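Local coordinates for protein putative phosphatase (Bacteroides thetaiotaomicron, PDB 3KYA) that is a putative phosphatase that binds zinc ions and probably joins an immunoglobulin-like IPT/TIG domain to a beta-propeller, at residues Q314-F326 with F379-F393. Numbering follows the deposited sequence.
Sequences QIFIHPTGKYAYF and FVKNPDYTGEEEYDF
Glu389 reaches across to His318 and Tyr323 with one oxygen for each. His318 NE2 donates to the syn lone pair of Glu389 OE2 at 2.9 Å, the imidazole and carboxylate planes 81° apart, while Tyr323 OH meets OE1 at 2.6 Å from above the carboxylate plane. OE2 also takes the backbone N-H of Tyr391 on its anti lone pair, so three donors grip the group. The chain of Glu389 leaves with CG anti to the backbone N (chi1 175°) and then bends at chi2, which brings the carboxylate to His318 and Tyr323. With an alanine here, His318 NE2, Tyr323 OH and the N-H of Tyr391 would all probably lose their shared acceptor group. At its other nitrogen, ND1, the His318 ring is tied to Thr320 through backbone N and OG1.

Two hairpins belonging to successive four-stranded antiparallel sheets, 313-352 and 374-415, face each other here, as adjacent blades do in a beta-propeller. Aromatic rings fill the seam between them. His318 CA lies over one face of Phe379, 3.9 Å from the centroid of the phenyl ring, and the imidazole also turns an edge to the phenyl face. Phe393 CD1 sits over the opposite face. Phe393 in turn takes the edge of Tyr325 almost squarely, planes at 89°, with Tyr325 CD2 3.7 Å from Phe393 CG; Phe352 stacks on Tyr325. Farther along, Pro319 CG stands over the Tyr391 ring, 3.7 Å from the centroid, a CH-pi contact, and a water bridges Tyr323 OH to the carbonyl oxygen of Tyr391.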
loop_
_atom_site.group_PDB
_atom_site.type_symbol
_atom_site.label_atom_id
_atom_site.label_comp_id
_atom_site.label_asym_id
_atom_site.label_seq_id
_atom_site.Cartn_x
_atom_site.Cartn_y
_atom_site.Cartn_z
ATOM N N GLN A 314 6.886 26.601 -4.069
ATOM C CA GLN A 314 8.127 26.407 -3.340
ATOM C C GLN A 314 8.857 25.170 -3.866
ATOM O O GLN A 314 8.261 24.309 -4.533
ATOM C CB GLN A 314 7.886 26.318 -1.828
ATOM C CG GLN A 314 7.349 27.613 -1.283
ATOM C CD GLN A 314 7.342 27.674 0.221
ATOM O OE1 GLN A 314 7.065 26.682 0.908
ATOM N NE2 GLN A 314 7.653 28.855 0.750
ATOM N N ILE A 315 10.158 25.117 -3.577
ATOM C CA ILE A 315 11.059 24.082 -4.069
ATOM C C ILE A 315 11.552 23.221 -2.909
ATOM O O ILE A 315 12.125 23.744 -1.932
ATOM C CB ILE A 315 12.267 24.727 -4.782
ATOM C CG1 ILE A 315 11.793 25.681 -5.893
ATOM C CG2 ILE A 315 13.211 23.672 -5.346
ATOM C CD1 ILE A 315 12.925 26.533 -6.490
ATOM N N PHE A 316 11.333 21.914 -3.026
ATOM C CA PHE A 316 11.738 20.934 -2.008
ATOM C C PHE A 316 12.699 19.953 -2.656
ATOM O O PHE A 316 12.312 19.172 -3.547
ATOM C CB PHE A 316 10.508 20.221 -1.420
ATOM C CG PHE A 316 9.439 21.168 -0.968
ATOM C CD1 PHE A 316 9.574 21.877 0.219
ATOM C CD2 PHE A 316 8.297 21.367 -1.736
ATOM C CE1 PHE A 316 8.614 22.777 0.616
ATOM C CE2 PHE A 316 7.314 22.258 -1.325
ATOM C CZ PHE A 316 7.472 22.966 -0.146
ATOM N N ILE A 317 13.962 20.007 -2.235
ATOM C CA ILE A 317 15.018 19.193 -2.854
ATOM C C ILE A 317 15.292 17.915 -2.051
ATOM O O ILE A 317 15.387 17.952 -0.828
ATOM C CB ILE A 317 16.317 20.004 -3.030
ATOM C CG1 ILE A 317 16.030 21.310 -3.792
ATOM C CG2 ILE A 317 17.389 19.173 -3.749
ATOM C CD1 ILE A 317 17.231 22.276 -3.871
ATOM N N HIS A 318 15.403 16.802 -2.768
ATOM C CA HIS A 318 15.689 15.492 -2.201
ATOM C C HIS A 318 17.049 15.547 -1.475
ATOM O O HIS A 318 17.961 16.253 -1.928
ATOM C CB HIS A 318 15.704 14.469 -3.341
ATOM C CG HIS A 318 15.792 13.046 -2.905
ATOM N ND1 HIS A 318 16.990 12.389 -2.722
ATOM C CD2 HIS A 318 14.823 12.140 -2.634
ATOM C CE1 HIS A 318 16.754 11.139 -2.362
ATOM N NE2 HIS A 318 15.445 10.959 -2.310
ATOM N N PRO A 319 17.199 14.809 -0.358
ATOM C CA PRO A 319 18.483 14.854 0.373
ATOM C C PRO A 319 19.736 14.512 -0.449
ATOM O O PRO A 319 20.824 15.009 -0.127
ATOM C CB PRO A 319 18.282 13.853 1.523
ATOM C CG PRO A 319 16.778 13.739 1.681
ATOM C CD PRO A 319 16.210 13.939 0.303
ATOM N N THR A 320 19.598 13.686 -1.484
ATOM C CA THR A 320 20.727 13.351 -2.352
ATOM C C THR A 320 21.032 14.493 -3.319
ATOM O O THR A 320 22.076 14.492 -3.957
ATOM C CB THR A 320 20.455 12.097 -3.211
ATOM O OG1 THR A 320 19.343 12.358 -4.077
ATOM C CG2 THR A 320 20.170 10.860 -2.339
ATOM N N GLY A 321 20.102 15.443 -3.445
ATOM C CA GLY A 321 20.225 16.561 -4.378
ATOM C C GLY A 321 19.969 16.161 -5.832
ATOM O O GLY A 321 20.129 16.972 -6.733
ATOM N N LYS A 322 19.522 14.934 -6.064
ATOM C CA LYS A 322 19.367 14.424 -7.436
ATOM C C LYS A 322 18.046 14.814 -8.128
ATOM O O LYS A 322 17.904 14.646 -9.350
ATOM C CB LYS A 322 19.575 12.911 -7.437
ATOM C CG LYS A 322 20.995 12.526 -7.031
ATOM C CD LYS A 322 21.332 11.059 -7.238
ATOM C CE LYS A 322 22.759 10.766 -6.730
ATOM N NZ LYS A 322 23.191 9.345 -6.933
ATOM N N TYR A 323 17.088 15.288 -7.346
ATOM C CA TYR A 323 15.824 15.796 -7.870
ATOM C C TYR A 323 15.118 16.665 -6.843
ATOM O O TYR A 323 15.547 16.745 -5.685
ATOM C CB TYR A 323 14.909 14.676 -8.362
ATOM C CG TYR A 323 14.357 13.707 -7.345
ATOM C CD1 TYR A 323 13.131 13.937 -6.731
ATOM C CD2 TYR A 323 15.018 12.516 -7.062
ATOM C CE1 TYR A 323 12.586 13.010 -5.838
ATOM C CE2 TYR A 323 14.489 11.583 -6.156
ATOM C CZ TYR A 323 13.275 11.839 -5.552
ATOM O OH TYR A 323 12.733 10.910 -4.683
ATOM N N ALA A 324 14.066 17.343 -7.294
ATOM C CA ALA A 324 13.261 18.228 -6.464
ATOM C C ALA A 324 11.793 18.175 -6.848
ATOM O O ALA A 324 11.450 17.844 -7.989
ATOM C CB ALA A 324 13.751 19.658 -6.592
ATOM N N TYR A 325 10.934 18.480 -5.882
ATOM C CA TYR A 325 9.516 18.640 -6.138
ATOM C C TYR A 325 9.176 20.130 -6.031
ATOM O O TYR A 325 9.649 20.818 -5.124
ATOM C CB TYR A 325 8.641 17.850 -5.155
ATOM C CG TYR A 325 8.794 16.345 -5.177
ATOM C CD1 TYR A 325 9.137 15.662 -6.341
ATOM C CD2 TYR A 325 8.487 15.591 -4.058
ATOM C CE1 TYR A 325 9.238 14.288 -6.356
ATOM C CE2 TYR A 325 8.582 14.208 -4.070
ATOM C CZ TYR A 325 8.953 13.563 -5.215
ATOM O OH TYR A 325 9.052 12.191 -5.212
ATOM N N PHE A 326 8.379 20.636 -6.967
ATOM C CA PHE A 326 7.916 22.015 -6.914
ATOM C C PHE A 326 6.442 21.966 -6.512
ATOM O O PHE A 326 5.606 21.460 -7.271
ATOM C CB PHE A 326 8.069 22.758 -8.254
ATOM C CG PHE A 326 9.470 22.772 -8.815
ATOM C CD1 PHE A 326 10.581 22.706 -7.995
ATOM C CD2 PHE A 326 9.673 22.955 -10.162
ATOM C CE1 PHE A 326 11.870 22.759 -8.528
ATOM C CE2 PHE A 326 10.967 23.017 -10.689
ATOM C CZ PHE A 326 12.053 22.910 -9.864
ATOM N N PHE A 379 11.334 15.382 3.074
ATOM C CA PHE A 379 11.705 14.013 2.722
ATOM C C PHE A 379 12.053 13.228 3.987
ATOM O O PHE A 379 12.748 13.734 4.863
ATOM C CB PHE A 379 12.855 13.990 1.721
ATOM C CG PHE A 379 12.473 14.495 0.376
ATOM C CD1 PHE A 379 11.913 13.636 -0.566
ATOM C CD2 PHE A 379 12.657 15.821 0.035
ATOM C CE1 PHE A 379 11.540 14.088 -1.814
ATOM C CE2 PHE A 379 12.289 16.279 -1.227
ATOM C CZ PHE A 379 11.724 15.406 -2.150
ATOM N N VAL A 380 11.559 12.000 4.072
ATOM C CA VAL A 380 11.745 11.157 5.251
ATOM C C VAL A 380 12.199 9.763 4.866
ATOM O O VAL A 380 11.598 9.108 4.027
ATOM C CB VAL A 380 10.434 11.053 6.057
ATOM C CG1 VAL A 380 10.562 10.050 7.219
ATOM C CG2 VAL A 380 9.999 12.445 6.543
ATOM N N LYS A 381 13.263 9.306 5.511
ATOM C CA LYS A 381 13.808 7.996 5.235
ATOM C C LYS A 381 12.821 6.895 5.616
ATOM O O LYS A 381 12.178 6.950 6.665
ATOM C CB LYS A 381 15.154 7.809 5.947
ATOM C CG LYS A 381 15.782 6.437 5.721
ATOM C CD LYS A 381 17.298 6.419 5.989
ATOM C CE LYS A 381 18.086 7.047 4.827
ATOM N NZ LYS A 381 19.561 6.909 4.999
ATOM N N ASN A 382 12.661 5.954 4.698
ATOM C CA ASN A 382 11.840 4.780 4.887
ATOM C C ASN A 382 12.803 3.585 5.011
ATOM O O ASN A 382 13.433 3.210 4.021
ATOM C CB ASN A 382 10.890 4.583 3.709
ATOM C CG ASN A 382 9.939 3.416 3.920
ATOM O OD1 ASN A 382 10.202 2.536 4.739
ATOM N ND2 ASN A 382 8.832 3.405 3.185
ATOM N N PRO A 383 12.923 2.998 6.214
ATOM C CA PRO A 383 13.826 1.848 6.413
ATOM C C PRO A 383 13.518 0.622 5.552
ATOM O O PRO A 383 14.391 -0.228 5.383
ATOM C CB PRO A 383 13.636 1.504 7.894
ATOM C CG PRO A 383 13.190 2.755 8.520
ATOM C CD PRO A 383 12.331 3.440 7.489
ATOM N N ASP A 384 12.302 0.518 5.021
ATOM C CA ASP A 384 11.945 -0.593 4.144
ATOM C C ASP A 384 12.566 -0.468 2.750
ATOM O O ASP A 384 12.618 -1.449 2.020
ATOM C CB ASP A 384 10.420 -0.724 4.002
ATOM C CG ASP A 384 9.719 -1.007 5.325
ATOM O OD1 ASP A 384 10.384 -1.423 6.297
ATOM O OD2 ASP A 384 8.485 -0.812 5.391
ATOM N N TYR A 385 13.025 0.724 2.364
ATOM C CA TYR A 385 13.637 0.892 1.042
ATOM C C TYR A 385 15.107 0.509 1.108
ATOM O O TYR A 385 15.816 0.968 1.993
ATOM C CB TYR A 385 13.500 2.324 0.512
ATOM C CG TYR A 385 12.076 2.835 0.313
ATOM C CD1 TYR A 385 10.985 1.968 0.273
ATOM C CD2 TYR A 385 11.837 4.187 0.057
ATOM C CE1 TYR A 385 9.706 2.440 0.056
ATOM C CE2 TYR A 385 10.550 4.661 -0.176
ATOM C CZ TYR A 385 9.496 3.789 -0.167
ATOM O OH TYR A 385 8.226 4.250 -0.391
ATOM N N THR A 386 15.558 -0.309 0.159
ATOM C CA THR A 386 16.939 -0.814 0.146
ATOM C C THR A 386 17.799 -0.375 -1.050
ATOM O O THR A 386 19.019 -0.537 -1.011
ATOM C CB THR A 386 16.954 -2.367 0.187
ATOM O OG1 THR A 386 16.296 -2.884 -0.978
ATOM C CG2 THR A 386 16.255 -2.894 1.444
ATOM N N GLY A 387 17.189 0.159 -2.105
ATOM C CA GLY A 387 17.946 0.597 -3.288
ATOM C C GLY A 387 18.551 1.980 -3.125
ATOM O O GLY A 387 18.843 2.413 -2.007
ATOM N N GLU A 388 18.752 2.674 -4.244
ATOM C CA GLU A 388 19.286 4.041 -4.205
ATOM C C GLU A 388 18.269 5.072 -3.725
ATOM O O GLU A 388 18.656 6.135 -3.267
ATOM C CB GLU A 388 19.859 4.476 -5.563
ATOM C CG GLU A 388 21.294 4.009 -5.779
ATOM C CD GLU A 388 21.950 4.673 -6.976
ATOM O OE1 GLU A 388 21.393 4.584 -8.095
ATOM O OE2 GLU A 388 23.038 5.271 -6.790
ATOM N N GLU A 389 16.979 4.770 -3.841
ATOM C CA GLU A 389 15.942 5.681 -3.371
ATOM C C GLU A 389 15.538 5.258 -1.961
ATOM O O GLU A 389 14.891 4.225 -1.792
ATOM C CB GLU A 389 14.735 5.680 -4.312
ATOM C CG GLU A 389 13.578 6.532 -3.787
ATOM C CD GLU A 389 13.968 7.976 -3.555
ATOM O OE1 GLU A 389 14.015 8.706 -4.563
ATOM O OE2 GLU A 389 14.180 8.392 -2.374
ATOM N N GLU A 390 15.904 6.058 -0.959
ATOM C CA GLU A 390 15.636 5.717 0.446
ATOM C C GLU A 390 14.582 6.566 1.146
ATOM O O GLU A 390 14.365 6.395 2.345
ATOM C CB GLU A 390 16.937 5.824 1.239
ATOM C CG GLU A 390 18.043 4.890 0.762
ATOM C CD GLU A 390 19.299 4.992 1.619
ATOM O OE1 GLU A 390 19.700 6.115 1.979
ATOM O OE2 GLU A 390 19.896 3.942 1.921
ATOM N N TYR A 391 13.903 7.444 0.411
ATOM C CA TYR A 391 12.965 8.372 1.022
ATOM C C TYR A 391 11.571 8.432 0.425
ATOM O O TYR A 391 11.366 8.177 -0.762
ATOM C CB TYR A 391 13.524 9.800 0.920
ATOM C CG TYR A 391 14.845 9.994 1.583
ATOM C CD1 TYR A 391 16.022 9.728 0.907
ATOM C CD2 TYR A 391 14.928 10.469 2.894
ATOM C CE1 TYR A 391 17.252 9.895 1.514
ATOM C CE2 TYR A 391 16.156 10.633 3.512
ATOM C CZ TYR A 391 17.314 10.348 2.809
ATOM O OH TYR A 391 18.541 10.506 3.395
ATOM N N ASP A 392 10.629 8.791 1.299
ATOM C CA ASP A 392 9.274 9.169 0.928
ATOM C C ASP A 392 9.185 10.671 1.181
ATOM O O ASP A 392 10.079 11.267 1.796
ATOM C CB ASP A 392 8.220 8.433 1.751
ATOM C CG ASP A 392 8.107 6.981 1.379
ATOM O OD1 ASP A 392 7.971 6.698 0.164
ATOM O OD2 ASP A 392 8.121 6.131 2.296
ATOM N N PHE A 393 8.099 11.277 0.714
ATOM C CA PHE A 393 7.868 12.710 0.846
ATOM C C PHE A 393 6.528 12.929 1.561
ATOM O O PHE A 393 5.544 12.246 1.260
ATOM C CB PHE A 393 7.862 13.319 -0.550
ATOM C CG PHE A 393 7.638 14.808 -0.591
ATOM C CD1 PHE A 393 8.669 15.691 -0.291
ATOM C CD2 PHE A 393 6.417 15.322 -0.977
ATOM C CE1 PHE A 393 8.474 17.085 -0.358
ATOM C CE2 PHE A 393 6.212 16.711 -1.042
ATOM C CZ PHE A 393 7.254 17.585 -0.730
HETATM O O HOH W 1 11.178 10.562 -2.169
#